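Local structure of hypothetical protein Atu1826 (2I3D) at residues 53-67 against 126-138. The protein is of unknown function but is probably an alpha/beta hydrolase, with a sequence related to the S15 family of X-Pro dipeptidyl-peptidases. Numbering follows the deposited sequence. Where two conformers were deposited one is given.
Sequences LHPHPQFGGTMNNQI and VAGYSFGAWIGMQ
With chi1 at 171°, the side chain of Y129 extends away from its own backbone N, and the phenol ring reaches P55, N65 and I67. F131 has the same first torsion and carries its ring to H56. Both residues flank S130 in what appears to be the nucleophile elbow of an alpha/beta hydrolase, the GxSxG turn between strand 124-129 and helix 131-142. S130 has phi 64°, the strained backbone expected of such an elbow. Its OG is hydrogen-bonded to H212, consistent with a Ser-His-Asp triad.

Strand 49-53 runs parallel beside this strand. L53 N donates to A127 O (2.9 Å) in the carbonyl plane, and Y129 N donates to L53 O. L53 CD1 lies 3.5 Å from G136 CA and also meets V126 CG2. G132 and G136 bring the helix backbone close to this leucine.

Beyond the strand, P55 CG sits 3.3 Å from Y129 CD2. I67 CG2 lies over one face of the tyrosine ring, and I67 CD1 makes an off-centre CH-pi contact with it. N65 OD1 is at the ring edge and also caps V68 N. The tyrosine OH is hydrogen-bonded to H212 O and receives a bond from a water held by N65 ND2.

H56 turns its edge to the face of F131, with centroids 5.6 Å apart and planes at 89°. Q58 N donates to H56 ND1 in the imidazole plane, which helps fix the ring's rotation. One water joins the loop to the elbow: it accepts from H56 N and is hydrogen-bonded to S130 OG at 2.7 Å.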
ATOM      1  N   LEU B  53      -1.038  13.272   2.836  1.00 11.39           N
ATOM      2  CA  LEU B  53      -1.414  12.683   4.127  0.60 11.50           C
ATOM      3  C   LEU B  53      -1.931  11.260   3.964  1.00 12.27           C
ATOM      4  O   LEU B  53      -2.733  10.990   3.076  1.00 11.60           O
ATOM      5  CB  LEU B  53      -2.468  13.576   4.833  0.60 11.14           C
ATOM      6  CG  LEU B  53      -1.967  15.013   5.052  0.60 11.18           C
ATOM      7  CD1 LEU B  53      -3.086  15.951   5.551  0.60 12.96           C
ATOM      8  CD2 LEU B  53      -0.733  15.007   5.980  0.60  8.10           C
ATOM      9  N   HIS B  54      -1.454  10.343   4.814  1.00 11.72           N
ATOM     10  CA  HIS B  54      -1.717   8.905   4.613  1.00 11.01           C
ATOM     11  C   HIS B  54      -2.917   8.343   5.419  1.00 10.42           C
ATOM     12  O   HIS B  54      -3.476   9.041   6.296  1.00 10.33           O
ATOM     13  CB  HIS B  54      -0.409   8.111   4.870  1.00 11.50           C
ATOM     14  CG  HIS B  54       0.005   8.059   6.312  1.00 12.21           C
ATOM     15  ND1 HIS B  54      -0.653   7.305   7.259  1.00 13.34           N
ATOM     16  CD2 HIS B  54       1.073   8.614   6.945  1.00 13.74           C
ATOM     17  CE1 HIS B  54      -0.020   7.409   8.422  1.00 14.46           C
ATOM     18  NE2 HIS B  54       1.036   8.183   8.257  1.00 14.25           N
ATOM     19  N   PRO B  55      -3.355   7.100   5.119  1.00 10.89           N
ATOM     20  CA  PRO B  55      -4.437   6.467   5.868  1.00 11.28           C
ATOM     21  C   PRO B  55      -4.155   6.111   7.317  1.00 11.87           C
ATOM     22  O   PRO B  55      -2.997   6.167   7.792  1.00 12.63           O
ATOM     23  CB  PRO B  55      -4.721   5.156   5.092  1.00 11.66           C
ATOM     24  CG  PRO B  55      -4.247   5.466   3.685  1.00 10.78           C
ATOM     25  CD  PRO B  55      -2.991   6.324   3.908  1.00 11.02           C
ATOM     26  N   HIS B  56      -5.222   5.691   7.991  1.00 11.69           N
ATOM     27  CA  HIS B  56      -5.101   5.203   9.371  1.00 13.74           C
ATOM     28  C   HIS B  56      -4.257   3.911   9.387  1.00 15.54           C
ATOM     29  O   HIS B  56      -4.307   3.117   8.438  1.00 15.22           O
ATOM     30  CB  HIS B  56      -6.496   4.899   9.887  1.00 13.24           C
ATOM     31  CG  HIS B  56      -6.575   4.704  11.358  1.00 14.99           C
ATOM     32  ND1 HIS B  56      -6.197   3.528  11.974  1.00 17.42           N
ATOM     33  CD2 HIS B  56      -7.064   5.511  12.330  1.00 16.54           C
ATOM     34  CE1 HIS B  56      -6.427   3.636  13.276  1.00 17.74           C
ATOM     35  NE2 HIS B  56      -6.945   4.833  13.515  1.00 18.74           N
ATOM     36  N   PRO B  57      -3.486   3.686  10.463  1.00 16.97           N
ATOM     37  CA  PRO B  57      -2.752   2.394  10.519  1.00 19.09           C
ATOM     38  C   PRO B  57      -3.616   1.125  10.473  1.00 20.06           C
ATOM     39  O   PRO B  57      -3.101   0.039  10.094  1.00 21.46           O
ATOM     40  CB  PRO B  57      -1.960   2.476  11.827  1.00 19.24           C
ATOM     41  CG  PRO B  57      -2.642   3.557  12.654  1.00 18.14           C
ATOM     42  CD  PRO B  57      -3.180   4.568  11.607  1.00 16.65           C
ATOM     43  N   GLN B  58      -4.899   1.213  10.804  1.00 20.15           N
ATOM     44  CA  GLN B  58      -5.736   0.008  10.738  1.00 22.74           C
ATOM     45  C   GLN B  58      -5.881  -0.478   9.287  1.00 21.90           C
ATOM     46  O   GLN B  58      -6.150  -1.675   9.037  1.00 22.66           O
ATOM     47  CB  GLN B  58      -7.097   0.229  11.385  1.00 23.18           C
ATOM     48  CG  GLN B  58      -8.113   0.986  10.513  1.00 25.82           C
ATOM     49  CD  GLN B  58      -9.358   1.369  11.290  1.00 27.44           C
ATOM     50  OE1 GLN B  58      -9.696   0.717  12.289  1.00 34.74           O
ATOM     51  NE2 GLN B  58     -10.049   2.438  10.850  1.00 29.41           N
ATOM     52  N   PHE B  59      -5.747   0.446   8.337  1.00 20.51           N
ATOM     53  CA  PHE B  59      -5.823   0.098   6.900  1.00 20.98           C
ATOM     54  C   PHE B  59      -4.440   0.092   6.287  1.00 20.77           C
ATOM     55  O   PHE B  59      -4.289   0.225   5.073  1.00 20.70           O
ATOM     56  CB  PHE B  59      -6.768   1.052   6.146  1.00 21.47           C
ATOM     57  CG  PHE B  59      -8.203   0.902   6.540  1.00 21.90           C
ATOM     58  CD1 PHE B  59      -8.871  -0.307   6.315  1.00 21.80           C
ATOM     59  CD2 PHE B  59      -8.887   1.937   7.170  1.00 22.78           C
ATOM     60  CE1 PHE B  59     -10.215  -0.472   6.671  1.00 22.26           C
ATOM     61  CE2 PHE B  59     -10.247   1.769   7.557  1.00 25.03           C
ATOM     62  CZ  PHE B  59     -10.901   0.564   7.305  1.00 22.54           C
ATOM     63  N   GLY B  60      -3.435  -0.043   7.142  1.00 20.64           N
ATOM     64  CA  GLY B  60      -2.053  -0.144   6.695  1.00 21.55           C
ATOM     65  C   GLY B  60      -1.456   1.186   6.218  1.00 20.63           C
ATOM     66  O   GLY B  60      -0.517   1.188   5.424  1.00 22.31           O
ATOM     67  N   GLY B  61      -1.981   2.314   6.721  1.00 17.81           N
ATOM     68  CA  GLY B  61      -1.506   3.641   6.279  1.00 16.47           C
ATOM     69  C   GLY B  61      -0.069   3.943   6.721  1.00 15.42           C
ATOM     70  O   GLY B  61       0.252   3.828   7.918  1.00 16.46           O
ATOM     71  N   THR B  62       0.774   4.311   5.748  1.00 15.09           N
ATOM     72  CA  THR B  62       2.075   4.923   5.981  1.00 13.84           C
ATOM     73  C   THR B  62       2.359   5.881   4.804  1.00 13.50           C
ATOM     74  O   THR B  62       1.665   5.858   3.775  1.00 12.71           O
ATOM     75  CB  THR B  62       3.256   3.905   6.046  1.00 14.75           C
ATOM     76  OG1 THR B  62       3.647   3.554   4.705  1.00 14.65           O
ATOM     77  CG2 THR B  62       2.922   2.644   6.914  1.00 15.54           C
HETATM   78  N   MSE B  63       3.367   6.723   4.964  1.00 13.45           N
HETATM   79  CA  MSE B  63       3.771   7.619   3.886  1.00 14.06           C
HETATM   80  C   MSE B  63       4.262   6.878   2.644  1.00 14.15           C
HETATM   81  O   MSE B  63       4.456   7.506   1.603  1.00 14.24           O
HETATM   82  CB  MSE B  63       4.862   8.577   4.355  1.00 14.58           C
HETATM   83  CG  MSE B  63       6.221   7.865   4.565  1.00 14.59           C
HETATM   84 SE   MSE B  63       7.485   9.055   5.323  0.75 21.63          SE
HETATM   85  CE  MSE B  63       8.972   7.818   5.364  1.00 19.12           C
ATOM     86  N   ASN B  64       4.531   5.578   2.769  1.00 12.85           N
ATOM     87  CA  ASN B  64       4.961   4.864   1.560  1.00 14.48           C
ATOM     88  C   ASN B  64       3.933   3.970   0.896  1.00 13.49           C
ATOM     89  O   ASN B  64       4.274   3.266  -0.043  1.00 14.05           O
ATOM     90  CB  ASN B  64       6.239   4.115   1.810  1.00 16.37           C
ATOM     91  CG  ASN B  64       7.399   5.050   2.125  1.00 19.43           C
ATOM     92  OD1 ASN B  64       8.042   4.854   3.124  1.00 25.02           O
ATOM     93  ND2 ASN B  64       7.610   6.111   1.314  1.00 21.27           N
ATOM     94  N   ASN B  65       2.680   4.021   1.395  1.00 14.32           N
ATOM     95  CA  ASN B  65       1.537   3.458   0.681  0.60 14.15           C
ATOM     96  C   ASN B  65       1.589   3.913  -0.802  1.00 14.04           C
ATOM     97  O   ASN B  65       1.954   5.051  -1.101  1.00 13.34           O
ATOM     98  CB  ASN B  65       0.247   3.878   1.443  0.60 14.65           C
ATOM     99  CG  ASN B  65      -1.039   3.708   0.638  0.60 14.83           C
ATOM    100  OD1 ASN B  65      -1.389   4.555  -0.169  0.60 15.25           O
ATOM    101  ND2 ASN B  65      -1.802   2.657   0.949  0.60 17.15           N
ATOM    102  N   GLN B  66       1.268   3.013  -1.746  1.00 13.65           N
ATOM    103  CA  GLN B  66       1.472   3.346  -3.180  0.60 12.67           C
ATOM    104  C   GLN B  66       0.683   4.587  -3.610  1.00 12.90           C
ATOM    105  O   GLN B  66       1.182   5.399  -4.349  1.00 12.69           O
ATOM    106  CB  GLN B  66       1.135   2.168  -4.104  0.60 11.90           C
ATOM    107  CG  GLN B  66       1.905   0.859  -3.766  0.60 12.32           C
ATOM    108  CD  GLN B  66       3.459   1.043  -3.629  0.60 13.80           C
ATOM    109  OE1 GLN B  66       4.052   2.018  -4.130  0.60 14.28           O
ATOM    110  NE2 GLN B  66       4.098   0.090  -2.973  0.60  9.81           N
ATOM    111  N   ILE B  67      -0.556   4.678  -3.157  1.00 12.69           N
ATOM    112  CA  ILE B  67      -1.399   5.849  -3.532  1.00 11.47           C
ATOM    113  C   ILE B  67      -0.793   7.143  -2.959  1.00 11.41           C
ATOM    114  O   ILE B  67      -0.700   8.158  -3.648  1.00 12.07           O
ATOM    115  CB  ILE B  67      -2.860   5.645  -3.074  1.00 12.27           C
ATOM    116  CG1 ILE B  67      -3.516   4.520  -3.905  1.00 11.89           C
ATOM    117  CG2 ILE B  67      -3.661   6.951  -3.170  1.00 11.67           C
ATOM    118  CD1 ILE B  67      -4.874   4.114  -3.363  1.00 13.74           C
ATOM    119  N   VAL B 126      -3.250  20.385  -0.457  1.00 13.44           N
ATOM    120  CA  VAL B 126      -3.180  19.214   0.420  1.00 12.39           C
ATOM    121  C   VAL B 126      -3.837  18.059  -0.315  1.00 12.57           C
ATOM    122  O   VAL B 126      -4.873  18.233  -0.974  1.00 11.74           O
ATOM    123  CB  VAL B 126      -3.860  19.478   1.805  1.00 13.26           C
ATOM    124  CG1 VAL B 126      -5.328  19.816   1.630  1.00 13.88           C
ATOM    125  CG2 VAL B 126      -3.648  18.303   2.786  1.00 14.69           C
ATOM    126  N   ALA B 127      -3.229  16.888  -0.234  1.00 12.16           N
ATOM    127  CA  ALA B 127      -3.847  15.702  -0.833  1.00 11.38           C
ATOM    128  C   ALA B 127      -3.837  14.641   0.244  1.00 11.24           C
ATOM    129  O   ALA B 127      -2.770  14.388   0.836  1.00 12.79           O
ATOM    130  CB  ALA B 127      -3.057  15.246  -2.047  1.00 11.83           C
ATOM    131  N   GLY B 128      -4.987  14.039   0.533  1.00 10.99           N
ATOM    132  CA  GLY B 128      -5.081  13.044   1.607  1.00 10.22           C
ATOM    133  C   GLY B 128      -5.853  11.809   1.164  1.00 10.59           C
ATOM    134  O   GLY B 128      -6.775  11.924   0.372  1.00 11.59           O
ATOM    135  N   TYR B 129      -5.493  10.643   1.694  1.00  9.88           N
ATOM    136  CA  TYR B 129      -6.167   9.392   1.334  1.00 10.97           C
ATOM    137  C   TYR B 129      -6.775   8.772   2.583  1.00 11.85           C
ATOM    138  O   TYR B 129      -6.086   8.566   3.591  1.00 11.59           O
ATOM    139  CB  TYR B 129      -5.101   8.489   0.660  1.00 11.03           C
ATOM    140  CG  TYR B 129      -5.543   7.077   0.412  1.00 11.17           C
ATOM    141  CD1 TYR B 129      -6.879   6.769   0.134  1.00 11.36           C
ATOM    142  CD2 TYR B 129      -4.605   6.035   0.451  1.00 13.71           C
ATOM    143  CE1 TYR B 129      -7.289   5.392  -0.068  1.00 11.50           C
ATOM    144  CE2 TYR B 129      -4.994   4.704   0.267  1.00 15.27           C
ATOM    145  CZ  TYR B 129      -6.309   4.397   0.017  1.00 13.97           C
ATOM    146  OH  TYR B 129      -6.585   3.068  -0.192  1.00 15.46           O
ATOM    147  N   SER B 130      -8.085   8.518   2.537  1.00 11.40           N
ATOM    148  CA  SER B 130      -8.810   7.901   3.606  1.00 11.55           C
ATOM    149  C   SER B 130      -8.786   8.800   4.866  1.00 10.70           C
ATOM    150  O   SER B 130      -9.176   9.972   4.780  1.00 11.00           O
ATOM    151  CB  SER B 130      -8.292   6.475   3.851  1.00 11.19           C
ATOM    152  OG  SER B 130      -9.214   5.697   4.607  1.00 12.52           O
ATOM    153  N   PHE B 131      -8.322   8.277   6.016  1.00 11.27           N
ATOM    154  CA  PHE B 131      -8.171   9.136   7.211  1.00 11.67           C
ATOM    155  C   PHE B 131      -7.366  10.421   6.866  1.00 10.57           C
ATOM    156  O   PHE B 131      -7.668  11.515   7.354  1.00 11.75           O
ATOM    157  CB  PHE B 131      -7.489   8.317   8.300  1.00 10.98           C
ATOM    158  CG  PHE B 131      -7.062   9.107   9.531  1.00 11.64           C
ATOM    159  CD1 PHE B 131      -7.901   9.209  10.624  1.00 13.27           C
ATOM    160  CD2 PHE B 131      -5.763   9.587   9.632  1.00 13.37           C
ATOM    161  CE1 PHE B 131      -7.458   9.863  11.775  1.00 12.16           C
ATOM    162  CE2 PHE B 131      -5.308  10.239  10.778  1.00 13.47           C
ATOM    163  CZ  PHE B 131      -6.157  10.385  11.831  1.00 13.17           C
ATOM    164  N   GLY B 132      -6.333  10.283   6.022  1.00 10.53           N
ATOM    165  CA  GLY B 132      -5.557  11.426   5.570  1.00  9.47           C
ATOM    166  C   GLY B 132      -6.399  12.514   4.891  1.00  9.33           C
ATOM    167  O   GLY B 132      -6.045  13.683   4.992  1.00 10.78           O
ATOM    168  N   ALA B 133      -7.499  12.132   4.206  1.00  8.75           N
ATOM    169  CA  ALA B 133      -8.344  13.140   3.540  1.00  9.55           C
ATOM    170  C   ALA B 133      -9.096  13.923   4.625  1.00 10.40           C
ATOM    171  O   ALA B 133      -9.401  15.119   4.450  1.00 11.27           O
ATOM    172  CB  ALA B 133      -9.339  12.465   2.606  1.00  9.65           C
ATOM    173  N   TRP B 134      -9.494  13.236   5.701  1.00 10.31           N
ATOM    174  CA  TRP B 134     -10.180  13.953   6.802  1.00 11.01           C
ATOM    175  C   TRP B 134      -9.236  14.945   7.487  1.00 11.39           C
ATOM    176  O   TRP B 134      -9.589  16.145   7.716  1.00 11.47           O
ATOM    177  CB  TRP B 134     -10.745  12.915   7.782  1.00 11.08           C
ATOM    178  CG  TRP B 134     -11.487  13.470   8.967  1.00 12.36           C
ATOM    179  CD1 TRP B 134     -12.614  14.254   8.961  1.00 14.13           C
ATOM    180  CD2 TRP B 134     -11.145  13.247  10.341  1.00 12.34           C
ATOM    181  NE1 TRP B 134     -12.980  14.570  10.276  1.00 13.07           N
ATOM    182  CE2 TRP B 134     -12.106  13.941  11.134  1.00 12.56           C
ATOM    183  CE3 TRP B 134     -10.084  12.569  10.983  1.00 12.16           C
ATOM    184  CZ2 TRP B 134     -12.056  13.929  12.538  1.00 12.49           C
ATOM    185  CZ3 TRP B 134     -10.044  12.541  12.345  1.00 14.97           C
ATOM    186  CH2 TRP B 134     -11.013  13.205  13.123  1.00 13.81           C
ATOM    187  N   ILE B 135      -8.034  14.467   7.865  1.00 11.81           N
ATOM    188  CA  ILE B 135      -7.031  15.423   8.363  1.00 11.51           C
ATOM    189  C   ILE B 135      -6.738  16.551   7.342  1.00 10.76           C
ATOM    190  O   ILE B 135      -6.667  17.743   7.703  1.00 11.58           O
ATOM    191  CB  ILE B 135      -5.729  14.714   8.771  1.00 10.91           C
ATOM    192  CG1 ILE B 135      -6.017  13.568   9.779  1.00 12.27           C
ATOM    193  CG2 ILE B 135      -4.680  15.764   9.292  1.00 10.38           C
ATOM    194  CD1 ILE B 135      -6.515  14.081  11.166  1.00 14.40           C
ATOM    195  N   GLY B 136      -6.623  16.196   6.050  1.00 11.92           N
ATOM    196  CA  GLY B 136      -6.331  17.192   5.044  1.00  9.84           C
ATOM    197  C   GLY B 136      -7.383  18.289   4.953  1.00 10.69           C
ATOM    198  O   GLY B 136      -7.058  19.486   4.827  1.00 12.27           O
HETATM  199  N   MSE B 137      -8.644  17.888   5.014  1.00  9.96           N
HETATM  200  CA  MSE B 137      -9.709  18.890   4.897  0.70 11.21           C
HETATM  201  C   MSE B 137      -9.781  19.761   6.163  1.00 11.44           C
HETATM  202  O   MSE B 137     -10.172  20.937   6.082  1.00 12.89           O
HETATM  203  CB  MSE B 137     -11.048  18.275   4.470  0.70 11.51           C
HETATM  204  CG  MSE B 137     -10.949  17.615   3.076  0.70 11.36           C
HETATM  205 SE   MSE B 137     -12.631  17.172   2.245  0.52 13.58          SE
HETATM  206  CE  MSE B 137     -13.040  18.949   1.510  0.70 12.63           C
ATOM    207  N   GLN B 138      -9.398  19.196   7.316  1.00 11.33           N
ATOM    208  CA  GLN B 138      -9.332  19.994   8.531  1.00 13.04           C
ATOM    209  C   GLN B 138      -8.183  21.017   8.383  1.00 13.27           C
ATOM    210  O   GLN B 138      -8.302  22.189   8.791  1.00 14.85           O
ATOM    211  CB  GLN B 138      -9.097  19.102   9.741  1.00 12.60           C
ATOM    212  CG  GLN B 138     -10.317  18.254  10.102  1.00 12.92           C
ATOM    213  CD  GLN B 138     -10.029  17.375  11.317  1.00 15.93           C
ATOM    214  OE1 GLN B 138      -9.910  17.879  12.454  1.00 16.44           O
ATOM    215  NE2 GLN B 138      -9.855  16.064  11.069  1.00 15.39           N
TER
HETATM  216  O   HOH W   1      -7.909   5.280   6.932  1.00 10.38           O
HETATM  217  O   HOH W   2      -4.251   1.512  -0.104  1.00 25.96           O